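Local coordinates for protein 4-hydroxythreonine-4-phosphate dehydrogenase (Legionella pneumophila subsp. pneumophila, PDB 6XMY) that probably catalyses the NAD(P)-dependent oxidation of 4-(phosphooxy)-L-threonine in pyridoxine 5'-phosphate biosynthesis, using a divalent metal ion, at residues 26-31 with 51-56. Sequence-based numbering, arbitrary orientation.
Sequences LCLALA and SELNLS. With EDO (1,2-ethanediol), chain E.
Leu-28 meets Leu-53 and Leu-55 through aliphatic groups alone; a flat group nearby, on segment 51-56, is the carboxylate of Glu-52, which meets a 1,2-ethanediol and not helix 23-29. The diol, probably from the crystallisation liquor, approaches this group at its oxygen end rather than over a face: its O2 lies beyond OE1, with a CD-OE1-O2 angle of about 155°. The modelled separation, 2.4 Å from Glu-52 OE1 to O2 of the diol, is very short and its exact length doubtful. OE1 also hydrogen-bonds Ser-88, while Arg-49 forms a long, weak ion pair with it.

Leu-28 reaches out from helix 23-29 and uses two different levels of its side chain. Its outer methyl CD1 lies 4.1 Å from CD1 of Leu-53, the two side chains crossing at a slant. Nearer the backbone, Leu-28 CB takes the CD1 methyl of Leu-55 at 4.0 Å. In Leu-28, chi1 (-63°) sets CG beside the backbone N, and the trans chi2 (172°) then extends CD1 toward Leu-53. Leu-53 CD1 and Leu-55 CD1 themselves lie 3.9 Å apart, a small apolar surface against Leu-28. Leu-46, Ala-50 and Ile-57 add to the cover of Leu-28.

Leu-53 and Leu-55 lie on either side of Asn-54 in sequence, and both direct their CB toward helix 23-29. Asn-54, with positive phi, leaves the helix, and its N bonds to Ser-51 O at 3.0 Å; Leu-53 O is held by Asn-309 ND2. The arrangement is a Schellman motif ending helix 43-52, whose flanking leucines pack on the preceding helix 23-29 in the alpha/beta fold of PdxA, with the Leu-53 side chain about 12 Å from the bound NAD.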
ATOM      1  N   LEU A  26      15.495  -3.062  -0.974  1.00  9.11           N
ATOM      2  CA  LEU A  26      14.448  -4.072  -1.062  1.00  8.88           C
ATOM      3  C   LEU A  26      14.276  -4.575  -2.486  1.00  9.61           C
ATOM      4  O   LEU A  26      14.013  -5.763  -2.697  1.00 10.82           O
ATOM      5  CB  LEU A  26      13.138  -3.502  -0.525  1.00  9.64           C
ATOM      6  CG  LEU A  26      13.182  -3.196   0.977  1.00 10.86           C
ATOM      7  CD1 LEU A  26      11.934  -2.446   1.423  1.00 12.60           C
ATOM      8  CD2 LEU A  26      13.355  -4.493   1.753  1.00 14.08           C
ATOM      9  N   CYS A  27      14.415  -3.684  -3.473  1.00  8.58           N
ATOM     10  CA  CYS A  27      14.347  -4.126  -4.862  1.00  8.36           C
ATOM     11  C   CYS A  27      15.510  -5.049  -5.197  1.00  9.69           C
ATOM     12  O   CYS A  27      15.337  -6.044  -5.910  1.00 11.29           O
ATOM     13  CB  CYS A  27      14.320  -2.916  -5.791  1.00 10.13           C
ATOM     14  SG  CYS A  27      12.808  -1.935  -5.631  1.00 10.83           S
ATOM     15  N   LEU A  28      16.703  -4.740  -4.676  1.00  9.10           N
ATOM     16  CA  LEU A  28      17.854  -5.600  -4.913  1.00 10.70           C
ATOM     17  C   LEU A  28      17.642  -6.981  -4.312  1.00 13.05           C
ATOM     18  O   LEU A  28      18.115  -7.976  -4.870  1.00 14.06           O
ATOM     19  CB  LEU A  28      19.125  -4.944  -4.368  1.00 11.95           C
ATOM     20  CG  LEU A  28      19.510  -3.619  -5.027  1.00 12.18           C
ATOM     21  CD1 LEU A  28      20.659  -2.952  -4.289  1.00 11.95           C
ATOM     22  CD2 LEU A  28      19.876  -3.816  -6.511  1.00 13.83           C
ATOM     23  N   ALA A  29      16.915  -7.069  -3.190  1.00 11.77           N
ATOM     24  CA  ALA A  29      16.583  -8.367  -2.609  1.00 13.56           C
ATOM     25  C   ALA A  29      15.763  -9.239  -3.553  1.00 15.06           C
ATOM     26  O   ALA A  29      15.784 -10.468  -3.420  1.00 17.18           O
ATOM     27  CB  ALA A  29      15.837  -8.182  -1.286  1.00 15.09           C
ATOM     28  N   LEU A  30      15.046  -8.636  -4.499  1.00 12.76           N
ATOM     29  CA  LEU A  30      14.281  -9.419  -5.458  1.00 13.20           C
ATOM     30  C   LEU A  30      15.167 -10.102  -6.489  1.00 12.44           C
ATOM     31  O   LEU A  30      14.682 -10.982  -7.210  1.00 12.43           O
ATOM     32  CB  LEU A  30      13.253  -8.516  -6.148  1.00 12.24           C
ATOM     33  CG  LEU A  30      12.263  -7.859  -5.177  1.00 12.26           C
ATOM     34  CD1 LEU A  30      11.355  -6.854  -5.870  1.00 12.24           C
ATOM     35  CD2 LEU A  30      11.431  -8.906  -4.426  1.00 15.02           C
ATOM     36  N   ALA A  31      16.446  -9.719  -6.578  1.00 13.22           N
ATOM     37  CA  ALA A  31      17.316 -10.274  -7.610  1.00 12.81           C
ATOM     38  C   ALA A  31      17.495 -11.771  -7.445  1.00 12.84           C
ATOM     39  O   ALA A  31      17.680 -12.491  -8.434  1.00 15.07           O
ATOM     40  CB  ALA A  31      18.678  -9.578  -7.597  1.00 15.48           C
ATOM     41  N   SER A  51      26.650  -2.646  -4.621  1.00 12.89           N
ATOM     42  CA  SER A  51      28.045  -2.674  -4.195  0.58 14.28           C
ATOM     43  C   SER A  51      28.177  -2.377  -2.707  1.00 12.72           C
ATOM     44  O   SER A  51      28.944  -3.042  -2.003  1.00 15.15           O
ATOM     45  CB  SER A  51      28.862  -1.681  -5.018  0.58 15.16           C
ATOM     46  OG  SER A  51      28.976  -2.119  -6.359  0.58 19.05           O
ATOM     47  N   GLU A  52      27.443  -1.377  -2.211  1.00 13.34           N
ATOM     48  CA  GLU A  52      27.514  -1.051  -0.790  1.00 13.86           C
ATOM     49  C   GLU A  52      27.056  -2.226   0.065  1.00 14.02           C
ATOM     50  O   GLU A  52      27.590  -2.448   1.163  1.00 15.58           O
ATOM     51  CB  GLU A  52      26.668   0.190  -0.501  1.00 15.27           C
ATOM     52  CG  GLU A  52      26.791   0.675   0.943  1.00 18.62           C
ATOM     53  CD  GLU A  52      25.950   1.909   1.251  1.00 22.26           C
ATOM     54  OE1 GLU A  52      25.168   2.346   0.385  1.00 26.48           O
ATOM     55  OE2 GLU A  52      26.076   2.443   2.370  1.00 26.07           O
ATOM     56  N   LEU A  53      26.085  -2.995  -0.431  1.00 14.57           N
ATOM     57  CA  LEU A  53      25.556  -4.164   0.258  1.00 13.74           C
ATOM     58  C   LEU A  53      26.368  -5.424  -0.001  1.00 14.99           C
ATOM     59  O   LEU A  53      25.998  -6.488   0.505  1.00 15.29           O
ATOM     60  CB  LEU A  53      24.100  -4.405  -0.153  1.00 13.22           C
ATOM     61  CG  LEU A  53      23.110  -3.317   0.255  1.00 13.97           C
ATOM     62  CD1 LEU A  53      21.777  -3.548  -0.415  1.00 14.54           C
ATOM     63  CD2 LEU A  53      22.942  -3.290   1.778  1.00 14.65           C
ATOM     64  N   ASN A  54      27.445  -5.331  -0.786  1.00 15.06           N
ATOM     65  CA  ASN A  54      28.286  -6.481  -1.122  0.60 16.80           C
ATOM     66  C   ASN A  54      27.507  -7.573  -1.854  1.00 17.55           C
ATOM     67  O   ASN A  54      27.780  -8.768  -1.687  1.00 18.26           O
ATOM     68  CB  ASN A  54      29.028  -7.034   0.101  0.60 19.98           C
ATOM     69  CG  ASN A  54      29.991  -6.027   0.700  0.60 22.24           C
ATOM     70  OD1 ASN A  54      30.794  -5.422  -0.009  0.60 23.64           O
ATOM     71  ND2 ASN A  54      29.903  -5.831   2.008  0.60 24.73           N
ATOM     72  N   LEU A  55      26.538  -7.168  -2.672  1.00 14.69           N
ATOM     73  CA  LEU A  55      25.716  -8.083  -3.451  1.00 15.84           C
ATOM     74  C   LEU A  55      26.267  -8.190  -4.863  1.00 17.12           C
ATOM     75  O   LEU A  55      26.700  -7.191  -5.447  1.00 21.22           O
ATOM     76  CB  LEU A  55      24.280  -7.561  -3.534  1.00 15.11           C
ATOM     77  CG  LEU A  55      23.489  -7.470  -2.231  1.00 16.25           C
ATOM     78  CD1 LEU A  55      22.127  -6.831  -2.475  1.00 15.51           C
ATOM     79  CD2 LEU A  55      23.339  -8.848  -1.590  1.00 18.85           C
ATOM     80  N   SER A  56      26.250  -9.406  -5.406  1.00 16.22           N
ATOM     81  CA  SER A  56      26.666  -9.665  -6.783  0.54 16.97           C
ATOM     82  C   SER A  56      25.404  -9.876  -7.614  1.00 16.55           C
ATOM     83  O   SER A  56      24.783 -10.941  -7.558  1.00 19.41           O
ATOM     84  CB  SER A  56      27.587 -10.878  -6.845  0.54 18.42           C
ATOM     85  OG  SER A  56      28.800 -10.638  -6.149  0.54 21.32           O
TER
HETATM   86  C1  EDO E 404      24.093   4.720  -3.314  1.00 25.67           C
HETATM   87  O1  EDO E 404      23.224   5.343  -2.366  1.00 25.77           O
HETATM   88  C2  EDO E 404      25.151   3.940  -2.553  1.00 24.77           C
HETATM   89  O2  EDO E 404      24.488   2.905  -1.827  1.00 23.44           O